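Local coordinates for putative glyoxalase superfamily protein (Ralstonia eutropha, PDB 3IUZ) that probably acts as an iron(II)-dependent dioxygenase that turns 2-oxoadipate into 2-hydroxyglutarate with loss of carbon dioxide, at residues E16-H21 / L53-L58; R65-D70 / Y303-R308; I139-V144 / L323-G328. All coordinates share one frame; numbering follows the deposited sequence. Where two conformers were deposited one is given.

Interaction 1: E16-H21 / L53-L58; sequences ESRTRH and LFAGIL
The helical segments 16-21 and 53-58 come nearest at Arg18 and Ala55, whose CA atoms lie 8.5 Å apart. At that distance the backbones do not touch, and the gap is bridged by one long side chain. Arg18 leaves its helix with a chi1 of -127°, away from any staggered position. The chain then bends at chi2 (-63°) and runs out across the gap, carrying its guanidinium to the helix of Ala55. The terminal NH2 meets the Ala55 carbonyl, with Arg18 NH2 2.8 Å from Ala55 O. The oxygen sits at the edge of the guanidinium, near its plane. The N-H nevertheless points well off the oxygen, at 119°, so this hydrogen bond is weak. The stronger polar partner of NH2 is Asp59, one helical turn after Ala55, which forms a salt bridge through OD1. The acid probably sets where the guanidinium lies, and the carbonyl takes a secondary share. Van der Waals contacts add to this. The Ala55 methyl lies against the end of the arginine, with Ala55 CB 3.7 Å from Arg18 NH2 and 3.8 Å from Arg18 NE. Leu58 offers its methylene, which approaches the guanidinium obliquely, with Leu58 CB 4.0 Å from Arg18 NH2. The contact thus ties two helices of the N-terminal part of the chain, 16-25 and 42-60, through an arginine rather than through interlocking apolar side chains. It is small, burying 136 Å² in all. The branched end of Leu58 packs on Tyr303 and on Thr68 of helix 62-73.

Interaction 2: R65-D70 / Y303-R308; sequences RAYTDD and YEFITR
Phe305 points the edge of its ring into a face of Tyr67, in a T-shaped (edge-to-face) pair. The ring centres are 4.8 Å apart and the planes stand at 78°. Phe305 CZ sits over the middle of the tyrosine ring, and Phe305 CE1 comes within 3.5 Å of Tyr67 CZ. Tyr303 meets the same tyrosine obliquely, with planes at 46° and Tyr303 CE1 3.7 Å from Tyr67 CD2. Thr68 adds its methyl, with Thr68 CG2 3.4 Å from Tyr303 OH. That hydroxyl is hydrogen-bonded to Asp241 OD2 on the neighbouring strand, which probably helps fix the ring. In Thr68 a chi1 of 57° sets OG1 between the backbone N and the carbonyl carbon, facing Gly64 O, and leaves CG2 turned to Tyr303. Leu249 of helix 246-252 touches both Tyr67 and Phe305, while Phe54 of helix 42-60 touches Tyr303. The axes of helix 65-70 and strand 303-306 pass 10.2 Å apart. Tyr67, Tyr303 and Phe305 form a buried aromatic cluster, a helix-on-sheet core that seats helix 62-73 on the mixed sheet of this glyoxalase-clan domain.

Interaction 3: I139-V144 / L323-G328; sequences IAQFFV and LGFDAG
Phe143 has its CG anti to the backbone N (chi1 -167°), which swings the ring out from strand 141-147 to Phe325. Gln141, two residues earlier, starts from the same side of the strand. Its CG is anti to the carbonyl carbon (chi1 -70°) and the chain runs out extended, bringing the amide to Leu323. Gln141 NE2 donates to Leu323 O at 3.2 Å, in a nearly straight bond. The bond uses a lone pair in the carbonyl plane and lies almost in the plane of the amide. Water 1 closes a second route: it donates to Gln141 OE1 and also to Leu323 O, the latter at 2.7 Å. The Leu323 carbonyl therefore accepts two bonds, and the amide is held at both ends. Gln141 also packs beside Phe325, with NE2 3.5 Å from Phe325 CE1. Phe143 sets its edge to a face of Phe325, the centres 4.9 Å apart and the planes inclined at 57°. Phe143 CD2 stands over the centre of that ring. Arg308 makes a cation-pi contact with Phe325, and His82 meets it edge-to-face. Tyr118 OH bonds to Phe325 N. The C-terminal tail is thus fastened across strand 141-147 of the curled mixed sheet, consistent with the glyoxalase-type fold, by an edge-to-face aromatic pair and a water-bridged glutamine.

Overall arrangement
Interaction 1 comes first along the chain and closes before the other two open. Interaction 3 opens before interaction 2 closes, and closes after it. The centres of interactions 1 and 2 are about 15 Å apart, of 2 and 3 about 17 Å, and of 1 and 3 about 23 Å. Helices 42-60 and 62-73 follow each other and link interaction 1 to interaction 2; Leu58 O lies 2.7 Å from Arg65 NH1, probably a hydrogen bond. Interactions 2 and 3 reach the same mixed sheet. Arg308 joins them, with Arg308 NH1 2.9 Å from Gly324 O, probably a hydrogen bond. Together they connect the N-terminal helices, the sheet and the C-terminal tail.

Interaction 1: E16-H21 / L53-L58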
ATOM      1  N   GLU A  16       3.038  20.485  -9.354  1.00 25.36           N
ATOM      2  CA  GLU A  16       2.984  20.302 -10.814  1.00 26.03           C
ATOM      3  C   GLU A  16       4.027  19.361 -11.352  1.00 25.51           C
ATOM      4  O   GLU A  16       3.718  18.494 -12.156  1.00 25.23           O
ATOM      5  CB  GLU A  16       3.037  21.637 -11.567  1.00 26.13           C
ATOM      6  CG  GLU A  16       1.683  22.320 -11.571  1.00 28.84           C
ATOM      7  N   SER A  17       5.252  19.501 -10.874  1.00 24.86           N
ATOM      8  CA  SER A  17       6.361  18.787 -11.454  1.00 26.16           C
ATOM      9  C   SER A  17       6.258  17.271 -11.203  1.00 24.92           C
ATOM     10  O   SER A  17       6.353  16.450 -12.123  1.00 24.35           O
ATOM     11  CB  SER A  17       7.667  19.377 -10.881  1.00 26.77           C
ATOM     12  OG  SER A  17       8.726  18.439 -10.947  1.00 31.13           O
ATOM     13  N   ARG A  18       6.025  16.919  -9.949  1.00 23.93           N
ATOM     14  CA  ARG A  18       5.898  15.536  -9.531  1.00 23.86           C
ATOM     15  C   ARG A  18       4.672  14.911 -10.230  1.00 21.64           C
ATOM     16  O   ARG A  18       4.695  13.759 -10.616  1.00 18.39           O
ATOM     17  CB  ARG A  18       5.770  15.475  -8.009  1.00 25.70           C
ATOM     18  CG  ARG A  18       6.729  14.563  -7.274  1.00 31.17           C
ATOM     19  CD  ARG A  18       6.471  13.140  -7.721  1.00 36.06           C
ATOM     20  NE  ARG A  18       6.768  12.077  -6.734  1.00 38.73           N
ATOM     21  CZ  ARG A  18       7.563  11.025  -6.975  1.00 40.51           C
ATOM     22  NH1 ARG A  18       8.211  10.928  -8.148  1.00 42.91           N
ATOM     23  NH2 ARG A  18       7.720  10.058  -6.060  1.00 36.84           N
ATOM     24  N   THR A  19       3.607  15.686 -10.407  1.00 20.63           N
ATOM     25  CA  THR A  19       2.398  15.210 -11.093  1.00 19.92           C
ATOM     26  C   THR A  19       2.649  14.925 -12.546  1.00 21.22           C
ATOM     27  O   THR A  19       2.213  13.903 -13.066  1.00 20.55           O
ATOM     28  CB  THR A  19       1.260  16.231 -10.922  1.00 20.10           C
ATOM     29  OG1 THR A  19       0.908  16.225  -9.530  1.00 18.71           O
ATOM     30  CG2 THR A  19       0.039  15.931 -11.823  1.00 16.43           C
ATOM     31  N   ARG A  20       3.342  15.849 -13.205  1.00 22.37           N
ATOM     32  CA  ARG A  20       3.756  15.644 -14.580  1.00 24.18           C
ATOM     33  C   ARG A  20       4.512  14.340 -14.740  1.00 23.01           C
ATOM     34  O   ARG A  20       4.201  13.598 -15.626  1.00 21.82           O
ATOM     35  CB  ARG A  20       4.579  16.847 -15.109  1.00 25.19           C
ATOM     36  CG  ARG A  20       3.694  17.920 -15.735  1.00 30.91           C
ATOM     37  CD  ARG A  20       4.480  19.005 -16.541  1.00 38.01           C
ATOM     38  NE  ARG A  20       5.107  20.009 -15.665  1.00 43.82           N
ATOM     39  CZ  ARG A  20       6.389  20.016 -15.263  1.00 47.05           C
ATOM     40  NH1 ARG A  20       7.258  19.074 -15.647  1.00 49.10           N
ATOM     41  NH2 ARG A  20       6.816  20.984 -14.457  1.00 49.10           N
ATOM     42  N   HIS A  21       5.480  14.065 -13.879  1.00 23.16           N
ATOM     43  CA  HIS A  21       6.259  12.820 -13.984  1.00 24.77           C
ATOM     44  C   HIS A  21       5.343  11.609 -13.761  1.00 24.75           C
ATOM     45  O   HIS A  21       5.369  10.634 -14.516  1.00 24.17           O
ATOM     46  CB  HIS A  21       7.370  12.810 -12.928  1.00 25.74           C
ATOM     47  CG  HIS A  21       8.067  11.486 -12.766  1.00 29.55           C
ATOM     48  ND1 HIS A  21       8.916  10.957 -13.724  1.00 34.87           N
ATOM     49  CD2 HIS A  21       8.100  10.617 -11.724  1.00 33.62           C
ATOM     50  CE1 HIS A  21       9.390   9.797 -13.303  1.00 33.31           C
ATOM     51  NE2 HIS A  21       8.933   9.579 -12.082  1.00 34.67           N
ATOM     52  N   LEU A  53      -0.126   7.503  -3.408  1.00 15.70           N
ATOM     53  CA  LEU A  53       0.471   6.527  -2.515  1.00 16.29           C
ATOM     54  C   LEU A  53       1.650   5.800  -3.207  1.00 17.08           C
ATOM     55  O   LEU A  53       2.679   5.538  -2.600  1.00 17.62           O
ATOM     56  CB  LEU A  53      -0.589   5.527  -1.985  1.00 16.83           C
ATOM     57  CG  LEU A  53      -1.606   6.104  -0.980  1.00 16.49           C
ATOM     58  CD1 LEU A  53      -2.701   5.047  -0.648  1.00 14.71           C
ATOM     59  CD2 LEU A  53      -0.886   6.620   0.295  1.00 17.36           C
ATOM     60  N   PHE A  54       1.470   5.486  -4.472  1.00 16.88           N
ATOM     61  CA  PHE A  54       2.514   4.960  -5.332  1.00 16.37           C
ATOM     62  C   PHE A  54       3.731   5.903  -5.387  1.00 16.26           C
ATOM     63  O   PHE A  54       4.864   5.476  -5.170  1.00 15.38           O
ATOM     64  CB  PHE A  54       1.962   4.677  -6.734  1.00 16.55           C
ATOM     65  CG  PHE A  54       2.965   4.023  -7.662  1.00 18.19           C
ATOM     66  CD1 PHE A  54       3.214   2.667  -7.577  1.00 17.03           C
ATOM     67  CD2 PHE A  54       3.684   4.768  -8.586  1.00 17.50           C
ATOM     68  CE1 PHE A  54       4.158   2.040  -8.422  1.00 20.79           C
ATOM     69  CE2 PHE A  54       4.673   4.163  -9.403  1.00 19.98           C
ATOM     70  CZ  PHE A  54       4.876   2.769  -9.351  1.00 18.00           C
ATOM     71  N   ALA A  55       3.504   7.186  -5.605  1.00 16.06           N
ATOM     72  CA  ALA A  55       4.591   8.141  -5.579  1.00 16.90           C
ATOM     73  C   ALA A  55       5.336   8.135  -4.245  1.00 18.48           C
ATOM     74  O   ALA A  55       6.571   8.306  -4.212  1.00 18.98           O
ATOM     75  CB  ALA A  55       4.092   9.516  -5.918  1.00 16.93           C
ATOM     76  N   GLY A  56       4.592   7.949  -3.162  1.00 19.32           N
ATOM     77  CA  GLY A  56       5.139   7.809  -1.813  1.00 19.33           C
ATOM     78  C   GLY A  56       5.994   6.548  -1.680  1.00 20.91           C
ATOM     79  O   GLY A  56       7.061   6.578  -1.035  1.00 22.78           O
ATOM     80  N   ILE A  57       5.592   5.449  -2.310  1.00 19.86           N
ATOM     81  CA  ILE A  57       6.443   4.231  -2.338  0.50 19.63           C
ATOM     82  C   ILE A  57       7.743   4.509  -3.049  1.00 20.43           C
ATOM     83  O   ILE A  57       8.810   4.165  -2.544  1.00 21.79           O
ATOM     84  CB  ILE A  57       5.800   2.995  -3.006  0.50 19.10           C
ATOM     85  CG1 ILE A  57       5.398   1.980  -1.951  0.50 18.23           C
ATOM     86  CG2 ILE A  57       6.794   2.257  -4.002  0.50 17.94           C
ATOM     87  CD1 ILE A  57       6.493   1.542  -1.062  0.50 14.41           C
ATOM     88  N   LEU A  58       7.668   5.132  -4.219  1.00 20.27           N
ATOM     89  CA  LEU A  58       8.855   5.462  -4.983  1.00 21.19           C
ATOM     90  C   LEU A  58       9.836   6.334  -4.179  1.00 22.95           C
ATOM     91  O   LEU A  58      11.061   6.187  -4.343  1.00 23.58           O
ATOM     92  CB  LEU A  58       8.478   6.151  -6.297  1.00 20.55           C
ATOM     93  CG  LEU A  58       7.716   5.296  -7.330  1.00 20.21           C
ATOM     94  CD1 LEU A  58       7.563   6.118  -8.609  1.00 20.68           C
ATOM     95  CD2 LEU A  58       8.417   3.917  -7.608  1.00 18.87           C
TER

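Interaction 2: R65-D70 / Y303-R308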
ATOM      1  N   ARG A  65      12.359   3.368  -7.838  1.00 20.59           N
ATOM      2  CA  ARG A  65      12.618   4.625  -8.505  1.00 21.40           C
ATOM      3  C   ARG A  65      13.542   4.441  -9.710  1.00 21.33           C
ATOM      4  O   ARG A  65      13.283   5.032 -10.775  1.00 22.52           O
ATOM      5  CB  ARG A  65      13.186   5.606  -7.482  1.00 22.12           C
ATOM      6  CG  ARG A  65      13.114   7.082  -7.869  1.00 27.12           C
ATOM      7  CD  ARG A  65      13.184   7.951  -6.609  1.00 29.90           C
ATOM      8  NE  ARG A  65      14.466   7.821  -5.883  1.00 33.10           N
ATOM      9  CZ  ARG A  65      14.644   7.366  -4.624  1.00 38.08           C
ATOM     10  NH1 ARG A  65      13.629   6.942  -3.834  1.00 38.57           N
ATOM     11  NH2 ARG A  65      15.881   7.328  -4.125  1.00 35.79           N
ATOM     12  N   ALA A  66      14.578   3.598  -9.579  1.00 19.27           N
ATOM     13  CA  ALA A  66      15.495   3.284 -10.685  1.00 19.25           C
ATOM     14  C   ALA A  66      14.816   2.660 -11.879  1.00 19.16           C
ATOM     15  O   ALA A  66      14.993   3.090 -13.046  1.00 18.56           O
ATOM     16  CB  ALA A  66      16.620   2.305 -10.196  1.00 18.45           C
ATOM     17  N   TYR A  67      14.044   1.610 -11.588  1.00 18.42           N
ATOM     18  CA  TYR A  67      13.236   0.942 -12.581  1.00 18.05           C
ATOM     19  C   TYR A  67      12.287   1.934 -13.278  1.00 17.44           C
ATOM     20  O   TYR A  67      12.260   2.015 -14.509  1.00 16.95           O
ATOM     21  CB  TYR A  67      12.422  -0.235 -11.994  1.00 17.76           C
ATOM     22  CG  TYR A  67      11.489  -0.810 -13.053  1.00 18.09           C
ATOM     23  CD1 TYR A  67      11.990  -1.629 -14.048  1.00 17.19           C
ATOM     24  CD2 TYR A  67      10.118  -0.472 -13.097  1.00 17.05           C
ATOM     25  CE1 TYR A  67      11.169  -2.103 -15.069  1.00 18.09           C
ATOM     26  CE2 TYR A  67       9.297  -0.952 -14.101  1.00 16.34           C
ATOM     27  CZ  TYR A  67       9.824  -1.769 -15.066  1.00 17.66           C
ATOM     28  OH  TYR A  67       9.058  -2.234 -16.066  1.00 19.01           O
ATOM     29  N   THR A  68      11.519   2.682 -12.503  1.00 17.11           N
ATOM     30  CA  THR A  68      10.518   3.539 -13.104  1.00 18.20           C
ATOM     31  C   THR A  68      11.163   4.718 -13.832  1.00 18.86           C
ATOM     32  O   THR A  68      10.633   5.169 -14.850  1.00 18.66           O
ATOM     33  CB  THR A  68       9.489   4.062 -12.073  1.00 18.56           C
ATOM     34  OG1 THR A  68      10.169   4.758 -11.041  1.00 18.81           O
ATOM     35  CG2 THR A  68       8.609   2.911 -11.482  1.00 15.67           C
ATOM     36  N   ASP A  69      12.327   5.217 -13.345  1.00 19.38           N
ATOM     37  CA  ASP A  69      13.082   6.229 -14.125  1.00 19.58           C
ATOM     38  C   ASP A  69      13.426   5.722 -15.551  1.00 20.07           C
ATOM     39  O   ASP A  69      13.329   6.469 -16.546  1.00 19.21           O
ATOM     40  CB  ASP A  69      14.366   6.633 -13.406  1.00 20.45           C
ATOM     41  CG  ASP A  69      14.133   7.592 -12.238  1.00 21.17           C
ATOM     42  OD1 ASP A  69      12.998   8.090 -12.042  1.00 22.29           O
ATOM     43  OD2 ASP A  69      15.108   7.833 -11.478  1.00 19.04           O
ATOM     44  N   ASP A  70      13.839   4.456 -15.668  1.00 19.54           N
ATOM     45  CA  ASP A  70      14.093   3.879 -16.975  1.00 20.25           C
ATOM     46  C   ASP A  70      12.797   3.794 -17.798  1.00 20.21           C
ATOM     47  O   ASP A  70      12.784   4.025 -18.996  1.00 20.84           O
ATOM     48  CB  ASP A  70      14.661   2.469 -16.879  1.00 20.78           C
ATOM     49  CG  ASP A  70      16.103   2.422 -16.426  1.00 22.63           C
ATOM     50  OD1 ASP A  70      16.776   3.473 -16.225  1.00 24.18           O
ATOM     51  OD2 ASP A  70      16.557   1.267 -16.274  1.00 22.44           O
ATOM     52  N   TYR A 303       9.471  -3.143  -4.598  1.00 15.90           N
ATOM     53  CA  TYR A 303       8.743  -2.967  -5.860  1.00 16.34           C
ATOM     54  C   TYR A 303       8.656  -4.323  -6.509  1.00 16.24           C
ATOM     55  O   TYR A 303       9.662  -5.013  -6.670  1.00 18.31           O
ATOM     56  CB  TYR A 303       9.494  -2.004  -6.770  1.00 16.08           C
ATOM     57  CG  TYR A 303       8.731  -1.483  -7.976  1.00 15.16           C
ATOM     58  CD1 TYR A 303       8.700  -2.189  -9.171  1.00 15.02           C
ATOM     59  CD2 TYR A 303       8.128  -0.244  -7.949  1.00 17.70           C
ATOM     60  CE1 TYR A 303       8.032  -1.708 -10.276  1.00 15.24           C
ATOM     61  CE2 TYR A 303       7.491   0.266  -9.072  1.00 17.00           C
ATOM     62  CZ  TYR A 303       7.429  -0.457 -10.212  1.00 14.90           C
ATOM     63  OH  TYR A 303       6.751   0.043 -11.312  1.00 17.76           O
ATOM     64  N   GLU A 304       7.443  -4.695  -6.902  1.00 16.09           N
ATOM     65  CA  GLU A 304       7.132  -6.019  -7.363  1.00 15.05           C
ATOM     66  C   GLU A 304       6.470  -5.975  -8.742  1.00 15.09           C
ATOM     67  O   GLU A 304       5.832  -4.990  -9.111  1.00 13.55           O
ATOM     68  CB  GLU A 304       6.178  -6.692  -6.354  1.00 16.58           C
ATOM     69  CG  GLU A 304       5.623  -8.091  -6.765  1.00 18.15           C
ATOM     70  CD  GLU A 304       4.698  -8.648  -5.700  1.00 22.84           C
ATOM     71  OE1 GLU A 304       3.493  -8.316  -5.694  1.00 24.12           O
ATOM     72  OE2 GLU A 304       5.210  -9.374  -4.840  1.00 24.02           O
ATOM     73  N   PHE A 305       6.640  -7.052  -9.480  1.00 14.33           N
ATOM     74  CA  PHE A 305       6.064  -7.214 -10.795  1.00 15.56           C
ATOM     75  C   PHE A 305       5.088  -8.386 -10.794  1.00 15.74           C
ATOM     76  O   PHE A 305       5.302  -9.397 -10.116  1.00 14.90           O
ATOM     77  CB  PHE A 305       7.140  -7.519 -11.825  1.00 15.19           C
ATOM     78  CG  PHE A 305       8.144  -6.443 -11.972  1.00 17.20           C
ATOM     79  CD1 PHE A 305       7.852  -5.291 -12.650  1.00 17.45           C
ATOM     80  CD2 PHE A 305       9.387  -6.564 -11.397  1.00 20.99           C
ATOM     81  CE1 PHE A 305       8.781  -4.267 -12.781  1.00 18.90           C
ATOM     82  CE2 PHE A 305      10.320  -5.528 -11.561  1.00 23.94           C
ATOM     83  CZ  PHE A 305       9.988  -4.395 -12.249  1.00 20.68           C
ATOM     84  N   ILE A 306       4.044  -8.264 -11.618  1.00 15.77           N
ATOM     85  CA  ILE A 306       3.035  -9.307 -11.692  1.00 15.67           C
ATOM     86  C   ILE A 306       2.570  -9.408 -13.132  1.00 15.76           C
ATOM     87  O   ILE A 306       2.476  -8.400 -13.826  1.00 16.34           O
ATOM     88  CB  ILE A 306       1.836  -8.989 -10.781  1.00 15.79           C
ATOM     89  CG1 ILE A 306       0.888 -10.204 -10.652  1.00 17.65           C
ATOM     90  CG2 ILE A 306       1.094  -7.733 -11.256  1.00 13.63           C
ATOM     91  CD1 ILE A 306       0.001 -10.099  -9.330  1.00 15.76           C
ATOM     92  N   THR A 307       2.330 -10.638 -13.575  1.00 15.70           N
ATOM     93  CA  THR A 307       1.620 -10.892 -14.821  0.50 16.09           C
ATOM     94  C   THR A 307       0.307 -11.650 -14.490  1.00 17.14           C
ATOM     95  O   THR A 307       0.302 -12.602 -13.684  1.00 17.31           O
ATOM     96  CB  THR A 307       2.501 -11.673 -15.844  0.50 16.19           C
ATOM     97  OG1 THR A 307       3.515 -10.809 -16.362  0.50 13.86           O
ATOM     98  CG2 THR A 307       1.669 -12.195 -17.015  0.50 13.51           C
ATOM     99  N   ARG A 308      -0.793 -11.207 -15.069  1.00 18.26           N
ATOM    100  CA  ARG A 308      -2.100 -11.806 -14.792  1.00 19.15           C
ATOM    101  C   ARG A 308      -2.665 -12.229 -16.138  1.00 20.80           C
ATOM    102  O   ARG A 308      -2.937 -11.386 -16.994  1.00 19.30           O
ATOM    103  CB  ARG A 308      -3.057 -10.823 -14.142  1.00 18.78           C
ATOM    104  CG  ARG A 308      -2.690 -10.384 -12.791  1.00 17.85           C
ATOM    105  CD  ARG A 308      -3.723  -9.346 -12.313  1.00 20.30           C
ATOM    106  NE  ARG A 308      -3.461  -8.913 -10.948  1.00 17.83           N
ATOM    107  CZ  ARG A 308      -3.593  -9.668  -9.869  1.00 15.75           C
ATOM    108  NH1 ARG A 308      -4.050 -10.930  -9.926  1.00 17.36           N
ATOM    109  NH2 ARG A 308      -3.322  -9.123  -8.697  1.00 16.50           N
TER

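Interaction 3: I139-V144 / L323-G328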
ATOM      1  N   ILE A 139      -8.337  -0.062 -11.662  1.00 15.71           N
ATOM      2  CA  ILE A 139      -7.891   0.645 -10.472  1.00 15.28           C
ATOM      3  C   ILE A 139      -7.092  -0.355  -9.651  1.00 15.18           C
ATOM      4  O   ILE A 139      -7.479  -1.523  -9.561  1.00 15.27           O
ATOM      5  CB  ILE A 139      -9.104   1.194  -9.680  1.00 15.15           C
ATOM      6  CG1 ILE A 139      -9.691   2.411 -10.426  1.00 17.34           C
ATOM      7  CG2 ILE A 139      -8.701   1.552  -8.268  1.00 14.30           C
ATOM      8  CD1 ILE A 139     -11.037   2.888  -9.838  1.00 17.53           C
ATOM      9  N   ALA A 140      -5.971   0.044  -9.068  1.00 15.18           N
ATOM     10  CA  ALA A 140      -5.168  -0.881  -8.272  1.00 16.52           C
ATOM     11  C   ALA A 140      -5.984  -1.483  -7.164  1.00 17.12           C
ATOM     12  O   ALA A 140      -6.811  -0.782  -6.559  1.00 16.82           O
ATOM     13  CB  ALA A 140      -3.972  -0.160  -7.627  1.00 16.50           C
ATOM     14  N   GLN A 141      -5.713  -2.749  -6.857  1.00 17.40           N
ATOM     15  CA  GLN A 141      -6.307  -3.395  -5.712  1.00 17.54           C
ATOM     16  C   GLN A 141      -5.518  -3.011  -4.473  1.00 18.66           C
ATOM     17  O   GLN A 141      -4.377  -2.536  -4.584  1.00 18.39           O
ATOM     18  CB  GLN A 141      -6.323  -4.893  -5.848  1.00 17.49           C
ATOM     19  CG  GLN A 141      -7.275  -5.414  -6.873  1.00 16.63           C
ATOM     20  CD  GLN A 141      -7.301  -6.931  -6.863  1.00 18.87           C
ATOM     21  OE1 GLN A 141      -8.030  -7.560  -6.080  1.00 21.85           O
ATOM     22  NE2 GLN A 141      -6.470  -7.535  -7.707  1.00 17.65           N
ATOM     23  N   PHE A 142      -6.132  -3.216  -3.307  1.00 17.79           N
ATOM     24  CA  PHE A 142      -5.443  -3.149  -2.029  1.00 17.59           C
ATOM     25  C   PHE A 142      -5.369  -4.550  -1.485  1.00 18.13           C
ATOM     26  O   PHE A 142      -6.393  -5.295  -1.454  1.00 18.99           O
ATOM     27  CB  PHE A 142      -6.185  -2.282  -1.034  1.00 17.90           C
ATOM     28  CG  PHE A 142      -5.941  -0.818  -1.206  1.00 17.89           C
ATOM     29  CD1 PHE A 142      -6.592  -0.095  -2.189  1.00 16.73           C
ATOM     30  CD2 PHE A 142      -5.001  -0.174  -0.416  1.00 15.46           C
ATOM     31  CE1 PHE A 142      -6.333   1.267  -2.365  1.00 18.66           C
ATOM     32  CE2 PHE A 142      -4.736   1.170  -0.571  1.00 17.85           C
ATOM     33  CZ  PHE A 142      -5.380   1.907  -1.528  1.00 19.42           C
ATOM     34  N   PHE A 143      -4.184  -4.936  -1.013  1.00 17.82           N
ATOM     35  CA  PHE A 143      -4.033  -6.214  -0.335  1.00 16.82           C
ATOM     36  C   PHE A 143      -3.743  -5.857   1.116  1.00 17.60           C
ATOM     37  O   PHE A 143      -2.766  -5.184   1.385  1.00 17.55           O
ATOM     38  CB  PHE A 143      -2.930  -7.062  -0.965  1.00 16.77           C
ATOM     39  CG  PHE A 143      -2.960  -8.489  -0.508  1.00 18.12           C
ATOM     40  CD1 PHE A 143      -2.388  -8.858   0.703  1.00 16.98           C
ATOM     41  CD2 PHE A 143      -3.580  -9.464  -1.258  1.00 21.41           C
ATOM     42  CE1 PHE A 143      -2.404 -10.181   1.125  1.00 20.88           C
ATOM     43  CE2 PHE A 143      -3.606 -10.775  -0.831  1.00 20.37           C
ATOM     44  CZ  PHE A 143      -3.035 -11.135   0.358  1.00 21.88           C
ATOM     45  N   VAL A 144      -4.648  -6.211   2.023  1.00 15.45           N
ATOM     46  CA  VAL A 144      -4.503  -5.831   3.416  1.00 15.15           C
ATOM     47  C   VAL A 144      -4.355  -7.073   4.226  1.00 14.59           C
ATOM     48  O   VAL A 144      -5.236  -7.947   4.212  1.00 16.95           O
ATOM     49  CB  VAL A 144      -5.729  -5.043   3.925  1.00 14.24           C
ATOM     50  CG1 VAL A 144      -5.481  -4.616   5.408  1.00 13.74           C
ATOM     51  CG2 VAL A 144      -5.976  -3.814   2.987  1.00 13.28           C
ATOM     52  N   LEU A 323      -7.741 -11.709 -11.136  1.00 18.09           N
ATOM     53  CA  LEU A 323      -7.382 -10.726 -10.124  1.00 18.97           C
ATOM     54  C   LEU A 323      -7.001 -11.393  -8.793  1.00 19.69           C
ATOM     55  O   LEU A 323      -6.824 -10.716  -7.785  1.00 19.44           O
ATOM     56  CB  LEU A 323      -8.525  -9.710  -9.902  1.00 18.98           C
ATOM     57  CG  LEU A 323      -8.861  -8.785 -11.064  1.00 21.43           C
ATOM     58  CD1 LEU A 323     -10.131  -8.000 -10.699  1.00 21.87           C
ATOM     59  CD2 LEU A 323      -7.671  -7.802 -11.513  1.00 21.30           C
ATOM     60  N   GLY A 324      -6.823 -12.708  -8.805  1.00 19.68           N
ATOM     61  CA  GLY A 324      -6.613 -13.427  -7.554  1.00 20.76           C
ATOM     62  C   GLY A 324      -5.198 -13.247  -7.031  1.00 21.24           C
ATOM     63  O   GLY A 324      -4.285 -12.781  -7.745  1.00 20.50           O
ATOM     64  N   PHE A 325      -5.014 -13.644  -5.787  1.00 22.82           N
ATOM     65  CA  PHE A 325      -3.693 -13.731  -5.169  1.00 25.27           C
ATOM     66  C   PHE A 325      -3.461 -15.157  -4.657  1.00 28.47           C
ATOM     67  O   PHE A 325      -2.667 -15.354  -3.726  1.00 30.15           O
ATOM     68  CB  PHE A 325      -3.581 -12.718  -4.024  1.00 24.36           C
ATOM     69  CG  PHE A 325      -3.721 -11.288  -4.466  1.00 24.59           C
ATOM     70  CD1 PHE A 325      -4.981 -10.728  -4.718  1.00 22.96           C
ATOM     71  CD2 PHE A 325      -2.600 -10.492  -4.668  1.00 24.28           C
ATOM     72  CE1 PHE A 325      -5.097  -9.412  -5.136  1.00 22.37           C
ATOM     73  CE2 PHE A 325      -2.743  -9.156  -5.057  1.00 24.88           C
ATOM     74  CZ  PHE A 325      -3.987  -8.627  -5.283  1.00 21.97           C
ATOM     75  N   ASP A 326      -4.180 -16.113  -5.260  1.00 30.29           N
ATOM     76  CA  ASP A 326      -4.155 -17.531  -4.894  1.00 33.62           C
ATOM     77  C   ASP A 326      -2.741 -18.001  -4.500  1.00 35.06           C
ATOM     78  O   ASP A 326      -1.702 -17.630  -5.135  1.00 34.18           O
ATOM     79  CB  ASP A 326      -4.642 -18.463  -6.057  1.00 34.07           C
ATOM     80  CG  ASP A 326      -6.069 -18.149  -6.564  1.00 36.43           C
ATOM     81  OD1 ASP A 326      -6.818 -17.387  -5.917  1.00 39.00           O
ATOM     82  OD2 ASP A 326      -6.447 -18.702  -7.631  1.00 38.73           O
ATOM     83  N   ALA A 327      -2.732 -18.861  -3.478  1.00 37.49           N
ATOM     84  CA  ALA A 327      -1.556 -19.657  -3.126  1.00 39.53           C
ATOM     85  C   ALA A 327      -1.115 -20.600  -4.270  1.00 41.14           C
ATOM     86  O   ALA A 327      -1.884 -20.887  -5.225  1.00 41.27           O
ATOM     87  CB  ALA A 327      -1.819 -20.460  -1.836  1.00 39.07           C
ATOM     88  N   GLY A 328       0.130 -21.078  -4.146  1.00 43.03           N
ATOM     89  CA  GLY A 328       0.707 -22.079  -5.064  1.00 43.89           C
ATOM     90  C   GLY A 328       1.815 -22.914  -4.433  1.00 44.61           C
ATOM     91  O   GLY A 328       2.494 -22.463  -3.503  1.00 45.89           O
TER
HETATM   92  O   HOH W   1      -8.360 -10.464  -5.557  1.00 28.65           O